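Local coordinates for cysteine synthase 3 (Entamoeba histolytica, PDB 6KR5), which probably makes L-cysteine from O-acetyl-L-serine and sulfide, as a pyridoxal-phosphate-dependent O-acetylserine sulfhydrylase, at residues P103-Q117 against A125-A139. Residues are numbered along the deposited sequence; the frame is centred on the assembly and turned at random. Where two conformers were deposited one is given.
Sequences PVNIVMPSTMSVERQ and ANLVLSDGTKGMPGA
Strands 104-109 and 126-130 run parallel, their axes 26° apart; five backbone hydrogen bonds join them, starting with Asn-126 N to Val-104 O (2.9 Å), and a sixth, Ser-110 N to Ser-130 O (2.9 Å), continues the ladder just beyond the first strand. They are the two strands of a beta-alpha-beta unit, with helix 114-122 as the crossover, and 126-130 edges the four-stranded parallel sheet of this pyridoxal-phosphate enzyme. Side chains alternate between the two faces of the sheet. On the crossover side, Leu-127 spreads its two methyls: CD2 meets Ile-106 CB at 3.9 Å, while CD1 reaches Gln-117 CB on the helix. Met-108 and Leu-129 lie alongside each other, CG to CD2 3.7 Å, and Met-120 adds to this apolar layer. On the other face, Val-107 and Val-128 point the same way, and Ala-139 of the following helix sets its CB against Pro-109 CD at 3.8 Å. Asn-105 turns its OD1 toward Asn-126 CB, whereas its ND2 is hydrogen-bonded to Glu-80 OE1 and Ile-81 O. Gln-117, extended beyond CG (chi2 -173°), crosses Leu-129 and delivers its amide to the type I turn Pro-109 to Met-112 that ends the first strand: NE2 donates to Met-112 O and, from above the carbonyl plane, to Ser-110 O, each at 2.9 Å.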
# COMPACT_ATOMS: atom_id res chain seq x y z
N PRO B 103 -18.24 -14.49 -8.32
CA PRO B 103 -18.24 -13.33 -9.23
C PRO B 103 -18.67 -12.08 -8.48
O PRO B 103 -19.51 -12.13 -7.58
CB PRO B 103 -19.25 -13.72 -10.31
CG PRO B 103 -19.33 -15.22 -10.24
CD PRO B 103 -19.14 -15.55 -8.78
N VAL B 104 -18.07 -10.95 -8.85
CA VAL B 104 -18.40 -9.65 -8.28
C VAL B 104 -18.81 -8.71 -9.42
O VAL B 104 -18.03 -8.49 -10.36
CB VAL B 104 -17.23 -9.06 -7.48
CG1 VAL B 104 -17.59 -7.68 -6.93
CG2 VAL B 104 -16.83 -10.00 -6.34
N ASN B 105 -20.01 -8.15 -9.32
CA ASN B 105 -20.51 -7.16 -10.26
C ASN B 105 -20.49 -5.79 -9.60
O ASN B 105 -21.07 -5.61 -8.53
CB ASN B 105 -21.94 -7.50 -10.70
CG ASN B 105 -22.05 -8.87 -11.33
OD1 ASN B 105 -21.77 -9.04 -12.51
ND2 ASN B 105 -22.44 -9.86 -10.53
N ILE B 106 -19.81 -4.82 -10.22
CA ILE B 106 -19.74 -3.46 -9.70
C ILE B 106 -20.38 -2.52 -10.70
O ILE B 106 -19.98 -2.50 -11.88
CB ILE B 106 -18.29 -3.03 -9.42
CG1 ILE B 106 -17.59 -4.00 -8.46
CG2 ILE B 106 -18.25 -1.57 -8.95
CD1 ILE B 106 -18.17 -4.07 -7.08
N VAL B 107 -21.35 -1.73 -10.24
CA VAL B 107 -22.06 -0.77 -11.08
C VAL B 107 -21.50 0.62 -10.81
O VAL B 107 -21.45 1.05 -9.65
CB VAL B 107 -23.57 -0.81 -10.81
CG1 VAL B 107 -24.30 0.03 -11.85
CG2 VAL B 107 -24.07 -2.25 -10.80
N MET B 108 -21.11 1.33 -11.86
CA MET B 108 -20.53 2.66 -11.73
C MET B 108 -20.68 3.39 -13.06
O MET B 108 -20.80 2.74 -14.11
CB MET B 108 -19.05 2.58 -11.33
CG MET B 108 -18.25 1.70 -12.27
SD MET B 108 -16.65 1.27 -11.61
CE MET B 108 -16.08 2.89 -11.10
N PRO B 109 -20.67 4.72 -13.05
CA PRO B 109 -20.68 5.45 -14.34
C PRO B 109 -19.38 5.22 -15.09
O PRO B 109 -18.31 5.11 -14.49
CB PRO B 109 -20.84 6.92 -13.91
CG PRO B 109 -21.30 6.87 -12.49
CD PRO B 109 -20.69 5.63 -11.91
N SER B 110 -19.49 5.16 -16.43
CA SER B 110 -18.36 4.71 -17.25
C SER B 110 -17.13 5.59 -17.08
O SER B 110 -16.00 5.11 -17.24
CB SER B 110 -18.77 4.67 -18.72
OG SER B 110 -18.79 5.97 -19.29
N THR B 111 -17.32 6.86 -16.75
CA THR B 111 -16.22 7.82 -16.66
C THR B 111 -15.69 8.01 -15.25
O THR B 111 -14.78 8.81 -15.05
CB THR B 111 -16.68 9.17 -17.23
OG1 THR B 111 -17.92 9.54 -16.62
CG2 THR B 111 -16.88 9.06 -18.73
N MET B 112 -16.21 7.26 -14.28
CA MET B 112 -15.85 7.47 -12.88
C MET B 112 -14.72 6.55 -12.46
O MET B 112 -14.73 5.36 -12.76
CB MET B 112 -17.07 7.23 -11.97
CG MET B 112 -16.95 7.88 -10.60
SD MET B 112 -16.99 9.69 -10.68
CE MET B 112 -16.86 10.13 -8.95
N SER B 113 -13.77 7.12 -11.69
CA SER B 113 -12.56 6.47 -11.18
C SER B 113 -12.05 5.37 -12.08
O SER B 113 -12.11 4.18 -11.74
CB SER B 113 -12.80 5.92 -9.77
OG SER B 113 -11.55 5.70 -9.13
N VAL B 114 -11.53 5.76 -13.25
CA VAL B 114 -11.05 4.80 -14.23
C VAL B 114 -9.89 3.97 -13.68
O VAL B 114 -9.72 2.81 -14.07
CB VAL B 114 -10.66 5.52 -15.54
CG1 VAL B 114 -11.92 6.03 -16.23
CG2 VAL B 114 -9.70 6.65 -15.26
N GLU B 115 -9.11 4.53 -12.75
CA GLU B 115 -8.05 3.74 -12.13
C GLU B 115 -8.64 2.64 -11.25
O GLU B 115 -8.17 1.50 -11.28
CB GLU B 115 -7.12 4.63 -11.32
CG GLU B 115 -6.45 5.71 -12.14
CD GLU B 115 -5.60 6.64 -11.29
OE1 GLU B 115 -6.11 7.14 -10.26
OE2 GLU B 115 -4.43 6.88 -11.65
N ARG B 116 -9.68 2.96 -10.48
CA ARG B 116 -10.32 1.94 -9.66
C ARG B 116 -11.01 0.90 -10.53
O ARG B 116 -11.05 -0.28 -10.18
CB ARG B 116 -11.31 2.56 -8.68
CG ARG B 116 -10.66 3.13 -7.44
CD ARG B 116 -11.72 3.39 -6.39
NE ARG B 116 -11.20 4.00 -5.17
CZ ARG B 116 -10.94 5.29 -5.04
NH1 ARG B 116 -11.16 6.12 -6.06
NH2 ARG B 116 -10.47 5.76 -3.90
N GLN B 117 -11.58 1.34 -11.66
CA GLN B 117 -12.09 0.40 -12.66
C GLN B 117 -11.04 -0.61 -13.05
O GLN B 117 -11.31 -1.81 -13.14
CB GLN B 117 -12.54 1.14 -13.92
CG GLN B 117 -13.86 1.81 -13.81
CD GLN B 117 -14.32 2.38 -15.13
OE1 GLN B 117 -14.21 1.74 -16.17
NE2 GLN B 117 -14.85 3.61 -15.09
N ALA B 125 -13.45 -8.53 -11.69
CA ALA B 125 -14.80 -8.01 -11.55
C ALA B 125 -15.48 -7.88 -12.90
O ALA B 125 -14.83 -7.64 -13.93
CB ALA B 125 -14.79 -6.63 -10.88
N ASN B 126 -16.80 -8.04 -12.90
CA ASN B 126 -17.62 -7.68 -14.05
C ASN B 126 -18.11 -6.25 -13.83
O ASN B 126 -18.99 -6.01 -12.99
CB ASN B 126 -18.79 -8.65 -14.22
CG ASN B 126 -18.33 -10.09 -14.31
OD1 ASN B 126 -18.46 -10.86 -13.36
ND2 ASN B 126 -17.79 -10.47 -15.47
N LEU B 127 -17.53 -5.30 -14.55
CA LEU B 127 -17.94 -3.91 -14.44
C LEU B 127 -19.19 -3.66 -15.26
O LEU B 127 -19.25 -3.99 -16.45
CB LEU B 127 -16.82 -2.97 -14.90
CG LEU B 127 -15.59 -3.01 -14.00
CD1 LEU B 127 -14.66 -1.88 -14.41
CD2 LEU B 127 -15.98 -2.89 -12.54
N VAL B 128 -20.20 -3.09 -14.62
CA VAL B 128 -21.42 -2.67 -15.27
C VAL B 128 -21.34 -1.15 -15.34
O VAL B 128 -21.57 -0.46 -14.34
CB VAL B 128 -22.67 -3.15 -14.53
CG1 VAL B 128 -23.92 -2.67 -15.25
CG2 VAL B 128 -22.66 -4.66 -14.45
N LEU B 129 -20.97 -0.64 -16.51
CA LEU B 129 -20.69 0.78 -16.70
C LEU B 129 -21.93 1.45 -17.27
O LEU B 129 -22.27 1.24 -18.44
CB LEU B 129 -19.51 0.99 -17.64
CG LEU B 129 -18.19 0.35 -17.23
CD1 LEU B 129 -17.10 0.68 -18.25
CD2 LEU B 129 -17.81 0.83 -15.84
N SER B 130 -22.61 2.24 -16.45
CA SER B 130 -23.71 3.05 -16.95
C SER B 130 -23.17 4.25 -17.72
O SER B 130 -21.97 4.55 -17.71
CB SER B 130 -24.60 3.50 -15.79
OG SER B 130 -23.82 3.96 -14.70
N ASP B 131 -24.07 4.94 -18.42
CA ASP B 131 -23.67 6.04 -19.30
C ASP B 131 -22.96 7.12 -18.50
O ASP B 131 -23.49 7.62 -17.50
CB ASP B 131 -24.88 6.63 -20.01
CG ASP B 131 -25.60 5.64 -20.91
OD1 ASP B 131 -25.00 4.61 -21.28
OD2 ASP B 131 -26.78 5.89 -21.24
N GLY B 132 -21.76 7.50 -18.95
CA GLY B 132 -21.03 8.56 -18.27
C GLY B 132 -21.84 9.84 -18.16
O GLY B 132 -21.82 10.51 -17.12
N THR B 133 -22.57 10.19 -19.22
CA THR B 133 -23.37 11.41 -19.20
C THR B 133 -24.45 11.40 -18.12
O THR B 133 -24.96 12.47 -17.77
CB THR B 133 -24.04 11.65 -20.56
OG1 THR B 133 -24.88 10.53 -20.89
CG2 THR B 133 -23.00 11.86 -21.66
N LYS B 134 -24.79 10.23 -17.57
CA LYS B 134 -25.87 10.15 -16.59
C LYS B 134 -25.40 10.17 -15.14
O LYS B 134 -26.23 10.25 -14.23
CB LYS B 134 -26.72 8.90 -16.84
CG LYS B 134 -27.34 8.87 -18.23
CD LYS B 134 -28.62 8.05 -18.28
CE LYS B 134 -29.43 8.40 -19.53
NZ LYS B 134 -28.59 8.35 -20.77
N GLY B 135 -24.09 10.13 -14.90
CA GLY B 135 -23.61 10.25 -13.53
C GLY B 135 -24.04 9.10 -12.63
O GLY B 135 -24.51 8.05 -13.07
N MET B 136 -23.88 9.33 -11.33
CA MET B 136 -24.25 8.30 -10.37
C MET B 136 -25.74 7.98 -10.36
O MET B 136 -26.10 6.81 -10.15
CB MET B 136 -23.77 8.68 -8.97
CG MET B 136 -23.85 7.52 -7.99
SD MET B 136 -22.89 7.76 -6.49
CE MET B 136 -23.81 9.07 -5.70
N PRO B 137 -26.67 8.93 -10.58
CA PRO B 137 -28.07 8.53 -10.77
C PRO B 137 -28.24 7.47 -11.84
O PRO B 137 -29.06 6.56 -11.68
CB PRO B 137 -28.76 9.85 -11.14
CG PRO B 137 -27.96 10.88 -10.45
CD PRO B 137 -26.53 10.40 -10.52
N GLY B 138 -27.48 7.56 -12.93
CA GLY B 138 -27.51 6.50 -13.93
C GLY B 138 -27.01 5.18 -13.39
O GLY B 138 -27.51 4.11 -13.77
N ALA B 139 -26.01 5.22 -12.50
CA ALA B 139 -25.50 3.98 -11.92
C ALA B 139 -26.50 3.38 -10.95
O ALA B 139 -26.74 2.16 -10.97
CB ALA B 139 -24.16 4.24 -11.22
O HOH W 1 -16.07 -11.56 -11.01